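Local coordinates for protein polyhedrin (Uranotaenia sapphirina cypovirus, PDB 4S1L) that forms the crystalline protein matrix of the occlusion bodies (polyhedra) that enclose cypovirus particles, and binds ATP in the crystal, at residues A33-G38 against R97-L102; K101-L106 against A162-L167. All blocks are in the same frame, centred on the assembly; numbering follows the deposited sequence.

Contact 1 (A33-G38 against R97-L102); sequences AEYPEG and RIPKKL
Glu34 faces both Lys100 and Lys101, a classic beta bulge where strand 101-107 begins beside the end of strand 27-34. Glu34 N donates to Lys101 O over 3.1 Å in an almost straight bond (175° at the hydrogen). Glu34 O takes two successive amides in return: Lys100 N, 2.8 Å away, and, weakly, Lys101 N. The side chains of Glu34 and Lys101 run side by side in the same direction. Their charged ends, OE2 of Glu34 and NZ of Lys101, stay 4.1 Å apart, beyond a salt bridge; a water donates to OE2 and accepts from NZ.

Tyr35 starts with its CB directed away from 97-102, but chi1 of -58° sets CG beside the backbone N and brings the ring back obliquely against the backbone of Arg97 to Pro99. Tyr35 CD1 lies 3.6 Å from Pro99 N. Further out, CE1 of Tyr35 meets Arg97 O at 3.5 Å and Pro99 CG at 3.7 Å. The hydroxyl passes beyond the segment and hydrogen-bonds Leu60 O, which ties down the tip. Pro99 CG also packs against Ala33 CB, which touches Leu102 CD1 at 3.8 Å. Pro36 and Lys100 meet through their CG atoms.

From Tyr35 to Gly38 the chain makes a type I turn, closed by Gly38 N on Tyr35 O, leading into strand 40-47. Strand 27-34 lies in the six-stranded antiparallel sheet between 40-47, bonded through Ala33 and Lys41, and 101-107, whose far edge adjoins 160-166.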
loop_
_atom_site.group_PDB
_atom_site.type_symbol
_atom_site.label_atom_id
_atom_site.label_comp_id
_atom_site.label_asym_id
_atom_site.label_seq_id
_atom_site.Cartn_x
_atom_site.Cartn_y
_atom_site.Cartn_z
ATOM N N ALA A 33 2.737 20.070 -0.219
ATOM C CA ALA A 33 4.120 20.470 -0.478
ATOM C C ALA A 33 4.110 21.645 -1.438
ATOM O O ALA A 33 3.452 21.602 -2.475
ATOM C CB ALA A 33 4.937 19.311 -1.069
ATOM N N GLU A 34 4.835 22.690 -1.087
ATOM C CA GLU A 34 4.979 23.848 -1.946
ATOM C C GLU A 34 6.455 23.949 -2.353
ATOM O O GLU A 34 7.339 23.721 -1.537
ATOM C CB GLU A 34 4.493 25.111 -1.235
ATOM C CG GLU A 34 4.551 26.333 -2.133
ATOM C CD GLU A 34 3.875 27.553 -1.530
ATOM O OE1 GLU A 34 4.363 28.665 -1.798
ATOM O OE2 GLU A 34 2.867 27.396 -0.804
ATOM N N TYR A 35 6.693 24.252 -3.627
ATOM C CA TYR A 35 8.024 24.245 -4.219
ATOM C C TYR A 35 8.468 25.673 -4.573
ATOM O O TYR A 35 7.663 26.601 -4.544
ATOM C CB TYR A 35 8.015 23.331 -5.450
ATOM C CG TYR A 35 7.590 21.916 -5.087
ATOM C CD1 TYR A 35 8.527 20.971 -4.662
ATOM C CD2 TYR A 35 6.250 21.540 -5.121
ATOM C CE1 TYR A 35 8.141 19.683 -4.331
ATOM C CE2 TYR A 35 5.853 20.270 -4.779
ATOM C CZ TYR A 35 6.799 19.338 -4.381
ATOM O OH TYR A 35 6.395 18.074 -4.041
ATOM N N PRO A 36 9.742 25.850 -4.921
ATOM C CA PRO A 36 10.254 27.217 -5.094
ATOM C C PRO A 36 9.503 28.090 -6.121
ATOM O O PRO A 36 9.334 29.279 -5.830
ATOM C CB PRO A 36 11.709 26.982 -5.519
ATOM C CG PRO A 36 12.097 25.701 -4.859
ATOM C CD PRO A 36 10.836 24.854 -4.877
ATOM N N GLU A 37 9.022 27.550 -7.241
ATOM C CA GLU A 37 8.305 28.398 -8.206
ATOM C C GLU A 37 6.805 28.511 -7.907
ATOM O O GLU A 37 6.037 29.082 -8.701
ATOM C CB GLU A 37 8.543 27.895 -9.638
ATOM C CG GLU A 37 9.965 28.218 -10.096
ATOM C CD GLU A 37 10.267 27.858 -11.539
ATOM O OE1 GLU A 37 9.517 27.045 -12.145
ATOM O OE2 GLU A 37 11.273 28.397 -12.067
ATOM N N GLY A 38 6.405 27.989 -6.746
ATOM C CA GLY A 38 5.060 28.179 -6.226
ATOM C C GLY A 38 4.103 27.037 -6.520
ATOM O O GLY A 38 2.962 27.116 -6.090
ATOM N N ARG A 97 13.452 20.999 -7.063
ATOM C CA ARG A 97 12.383 20.015 -7.023
ATOM C C ARG A 97 12.072 19.517 -5.605
ATOM O O ARG A 97 11.244 18.629 -5.435
ATOM C CB ARG A 97 12.740 18.828 -7.933
ATOM C CG ARG A 97 12.790 19.198 -9.431
ATOM C CD ARG A 97 13.113 17.994 -10.323
ATOM N NE ARG A 97 13.143 18.399 -11.727
ATOM C CZ ARG A 97 12.060 18.610 -12.459
ATOM N NH1 ARG A 97 10.844 18.430 -11.935
ATOM N NH2 ARG A 97 12.194 18.989 -13.727
ATOM N N ILE A 98 12.730 20.105 -4.608
ATOM C CA ILE A 98 12.541 19.733 -3.205
ATOM C C ILE A 98 11.586 20.757 -2.607
ATOM O O ILE A 98 11.664 21.936 -2.935
ATOM C CB ILE A 98 13.898 19.689 -2.444
ATOM C CG1 ILE A 98 14.807 18.621 -3.072
ATOM C CG2 ILE A 98 13.718 19.405 -0.981
ATOM C CD1 ILE A 98 16.237 18.659 -2.573
ATOM N N PRO A 99 10.636 20.310 -1.772
ATOM C CA PRO A 99 9.701 21.291 -1.204
ATOM C C PRO A 99 10.406 22.322 -0.353
ATOM O O PRO A 99 11.346 21.962 0.374
ATOM C CB PRO A 99 8.766 20.445 -0.326
ATOM C CG PRO A 99 8.974 19.036 -0.743
ATOM C CD PRO A 99 10.347 18.931 -1.340
ATOM N N LYS A 100 9.958 23.572 -0.428
ATOM C CA LYS A 100 10.405 24.607 0.493
ATOM C C LYS A 100 9.684 24.497 1.816
ATOM O O LYS A 100 10.240 24.797 2.863
ATOM C CB LYS A 100 10.136 26.014 -0.061
ATOM C CG LYS A 100 11.093 26.475 -1.131
ATOM C CD LYS A 100 10.857 27.955 -1.450
ATOM C CE LYS A 100 11.369 28.877 -0.336
ATOM N NZ LYS A 100 12.849 28.732 -0.081
ATOM N N LYS A 101 8.413 24.111 1.738
ATOM C CA LYS A 101 7.502 24.109 2.886
ATOM C C LYS A 101 6.569 22.917 2.802
ATOM O O LYS A 101 6.155 22.548 1.711
ATOM C CB LYS A 101 6.693 25.415 2.910
ATOM C CG LYS A 101 5.612 25.488 3.960
ATOM C CD LYS A 101 4.999 26.895 4.063
ATOM C CE LYS A 101 4.100 27.233 2.900
ATOM N NZ LYS A 101 3.423 28.560 3.090
ATOM N N LEU A 102 6.217 22.354 3.961
ATOM C CA LEU A 102 5.192 21.325 4.082
ATOM C C LEU A 102 4.120 21.825 5.034
ATOM O O LEU A 102 4.441 22.356 6.103
ATOM C CB LEU A 102 5.781 20.020 4.631
ATOM C CG LEU A 102 6.156 18.796 3.804
ATOM C CD1 LEU A 102 6.427 19.056 2.364
ATOM C CD2 LEU A 102 7.353 18.129 4.489
HETATM O O HOH W 1 1.748 29.287 0.639
#

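Contact 2 (K101-L106 against A162-L167); sequences KLSFYL and AWYVEL
Leu102 and Val165, and then Phe104 and Trp163, are the hydrogen-bonded pairs of two antiparallel strands whose axes approach to 4.8 Å. Each pair exchanges two N-H...O bonds; the shortest runs from Phe104 N to Trp163 O at 2.8 Å. Between and beyond them, CA-H groups approach the same carbonyls, most closely Ala162 CA to Phe104 O at 3.1 Å.

Apolar contacts fill the face that carries Leu102, Phe104, Trp163 and Val165. Val165 holds CG1 between its backbone N and carbonyl carbon (chi1 65°), a crowded position that sets this methyl 3.7 Å from Leu102 CB. The Phe104 and Trp163 side chains lie alongside each other, their rings oblique with planes at 43°. Phe104 CD1 meets Trp163 CE3 at 3.7 Å, while Trp163 O lies at the Phe104 ring edge, in its plane. Just past the end of strand 160-166, Leu167 CD1 reaches Leu102 CD2.

Polar and aromatic contacts share the other face. Tyr164 OH donates to Tyr105 OH over 3.1 Å as the two side chains cross, the Tyr105 oxygen lying in the plane of the Tyr164 ring at its edge. Tyr105 OH also accepts from Leu230 N, so two donors hold it. Ser103 OG sits 3.3 Å from Tyr164 CD1, near the ring plane, and Ala162 CB rests against Tyr105 CD1.

Ile174 of strand 173-179 meets Leu102 and Phe104, and Val176 meets Phe104, placing these side chains in the core between the large antiparallel sheet and the three-stranded one. Leu152 of the next strand, 150-152, adds to the tyrosine-bearing face, touching Tyr105, Ala162 and Tyr164; strand 27-34 flanks 101-107 on the edge away from 160-166.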
loop_
_atom_site.group_PDB
_atom_site.type_symbol
_atom_site.label_atom_id
_atom_site.label_comp_id
_atom_site.label_asym_id
_atom_site.label_seq_id
_atom_site.Cartn_x
_atom_site.Cartn_y
_atom_site.Cartn_z
ATOM N N LYS A 101 8.413 24.111 1.738
ATOM C CA LYS A 101 7.502 24.109 2.886
ATOM C C LYS A 101 6.569 22.917 2.802
ATOM O O LYS A 101 6.155 22.548 1.711
ATOM C CB LYS A 101 6.693 25.415 2.910
ATOM C CG LYS A 101 5.612 25.488 3.960
ATOM C CD LYS A 101 4.999 26.895 4.063
ATOM C CE LYS A 101 4.100 27.233 2.900
ATOM N NZ LYS A 101 3.423 28.560 3.090
ATOM N N LEU A 102 6.217 22.354 3.961
ATOM C CA LEU A 102 5.192 21.325 4.082
ATOM C C LEU A 102 4.120 21.825 5.034
ATOM O O LEU A 102 4.441 22.356 6.103
ATOM C CB LEU A 102 5.781 20.020 4.631
ATOM C CG LEU A 102 6.156 18.796 3.804
ATOM C CD1 LEU A 102 6.427 19.056 2.364
ATOM C CD2 LEU A 102 7.353 18.129 4.489
ATOM N N SER A 103 2.864 21.677 4.629
ATOM C CA SER A 103 1.709 21.972 5.471
ATOM C C SER A 103 0.915 20.703 5.708
ATOM O O SER A 103 0.675 19.946 4.783
ATOM C CB SER A 103 0.804 23.009 4.816
ATOM O OG SER A 103 1.510 24.176 4.475
ATOM N N PHE A 104 0.470 20.505 6.938
ATOM C CA PHE A 104 -0.311 19.327 7.297
ATOM C C PHE A 104 -1.661 19.806 7.812
ATOM O O PHE A 104 -1.711 20.461 8.848
ATOM C CB PHE A 104 0.396 18.487 8.371
ATOM C CG PHE A 104 1.739 17.958 7.951
ATOM C CD1 PHE A 104 2.862 18.787 7.966
ATOM C CD2 PHE A 104 1.881 16.653 7.529
ATOM C CE1 PHE A 104 4.111 18.316 7.559
ATOM C CE2 PHE A 104 3.124 16.164 7.112
ATOM C CZ PHE A 104 4.245 16.995 7.133
ATOM N N TYR A 105 -2.735 19.476 7.100
ATOM C CA TYR A 105 -4.087 19.858 7.494
ATOM C C TYR A 105 -4.872 18.641 8.030
ATOM O O TYR A 105 -5.068 17.656 7.335
ATOM C CB TYR A 105 -4.822 20.503 6.305
ATOM C CG TYR A 105 -4.241 21.849 5.953
ATOM C CD1 TYR A 105 -4.557 22.967 6.709
ATOM C CD2 TYR A 105 -3.317 21.999 4.917
ATOM C CE1 TYR A 105 -4.004 24.199 6.433
ATOM C CE2 TYR A 105 -2.768 23.246 4.624
ATOM C CZ TYR A 105 -3.115 24.339 5.386
ATOM O OH TYR A 105 -2.563 25.592 5.120
ATOM N N LEU A 106 -5.330 18.718 9.276
ATOM C CA LEU A 106 -6.024 17.587 9.902
ATOM C C LEU A 106 -7.422 18.030 10.270
ATOM O O LEU A 106 -7.591 19.081 10.885
ATOM C CB LEU A 106 -5.276 17.108 11.157
ATOM C CG LEU A 106 -3.991 16.293 10.992
ATOM C CD1 LEU A 106 -2.877 17.178 10.471
ATOM C CD2 LEU A 106 -3.559 15.678 12.296
ATOM N N ALA A 162 -3.669 22.543 12.018
ATOM C CA ALA A 162 -2.609 22.389 11.049
ATOM C C ALA A 162 -1.228 22.465 11.681
ATOM O O ALA A 162 -1.075 22.925 12.811
ATOM C CB ALA A 162 -2.741 23.435 9.991
ATOM N N TRP A 163 -0.225 21.993 10.938
ATOM C CA TRP A 163 1.167 22.077 11.365
ATOM C C TRP A 163 2.000 22.400 10.151
ATOM O O TRP A 163 1.702 21.923 9.037
ATOM C CB TRP A 163 1.638 20.778 12.039
ATOM C CG TRP A 163 3.011 20.921 12.652
ATOM C CD1 TRP A 163 3.330 21.654 13.753
ATOM C CD2 TRP A 163 4.239 20.344 12.189
ATOM N NE1 TRP A 163 4.674 21.572 14.008
ATOM C CE2 TRP A 163 5.254 20.769 13.073
ATOM C CE3 TRP A 163 4.578 19.494 11.128
ATOM C CZ2 TRP A 163 6.579 20.384 12.929
ATOM C CZ3 TRP A 163 5.905 19.112 10.983
ATOM C CH2 TRP A 163 6.882 19.543 11.886
ATOM N N TYR A 164 2.989 23.266 10.345
ATOM C CA TYR A 164 3.834 23.754 9.248
ATOM C C TYR A 164 5.310 23.524 9.528
ATOM O O TYR A 164 5.750 23.606 10.670
ATOM C CB TYR A 164 3.625 25.262 9.003
ATOM C CG TYR A 164 2.188 25.614 8.733
ATOM C CD1 TYR A 164 1.673 25.548 7.450
ATOM C CD2 TYR A 164 1.331 25.940 9.772
ATOM C CE1 TYR A 164 0.348 25.834 7.200
ATOM C CE2 TYR A 164 -0.010 26.215 9.532
ATOM C CZ TYR A 164 -0.492 26.159 8.246
ATOM O OH TYR A 164 -1.822 26.432 7.994
ATOM N N VAL A 165 6.073 23.243 8.484
ATOM C CA VAL A 165 7.518 23.105 8.625
ATOM C C VAL A 165 8.234 23.563 7.349
ATOM O O VAL A 165 7.791 23.309 6.225
ATOM C CB VAL A 165 7.936 21.630 8.974
ATOM C CG1 VAL A 165 7.610 20.640 7.843
ATOM C CG2 VAL A 165 9.419 21.554 9.289
ATOM N N GLU A 166 9.341 24.262 7.560
ATOM C CA GLU A 166 10.225 24.706 6.493
ATOM C C GLU A 166 11.318 23.658 6.357
ATOM O O GLU A 166 11.909 23.243 7.359
ATOM C CB GLU A 166 10.810 26.101 6.829
ATOM C CG GLU A 166 11.667 26.711 5.758
ATOM C CD GLU A 166 11.988 28.177 6.037
ATOM O OE1 GLU A 166 12.010 28.573 7.212
ATOM O OE2 GLU A 166 12.204 28.934 5.075
ATOM N N LEU A 167 11.592 23.235 5.134
ATOM C CA LEU A 167 12.662 22.283 4.898
ATOM C C LEU A 167 13.967 23.034 4.630
ATOM O O LEU A 167 13.959 24.253 4.482
ATOM C CB LEU A 167 12.321 21.363 3.726
ATOM C CG LEU A 167 11.128 20.438 3.969
ATOM C CD1 LEU A 167 10.965 19.503 2.783
ATOM C CD2 LEU A 167 11.292 19.629 5.262
#

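In the fold
Both contacts use strand 101-107, which contact 1 joins to strand 27-34 and contact 2 to strand 160-166, so three adjacent strands of the large antiparallel sheet are bound together. Their centres lie 11 Å apart and they share Lys101 and Leu102. Where they meet, Lys100 O of the bulge probably accepts from Leu167 N at 3.1 Å, which would carry the backbone bonding one residue past strand 160-166. In contact 2 the Tyr164 side chain is about 8 Å from the bound ATP; that of the shared Lys101 is about 12 Å away. The residues seen to bind ATP, among them Ser234, lie outside both contacts; Ser234 is about 8 Å from Tyr164, side chain to side chain.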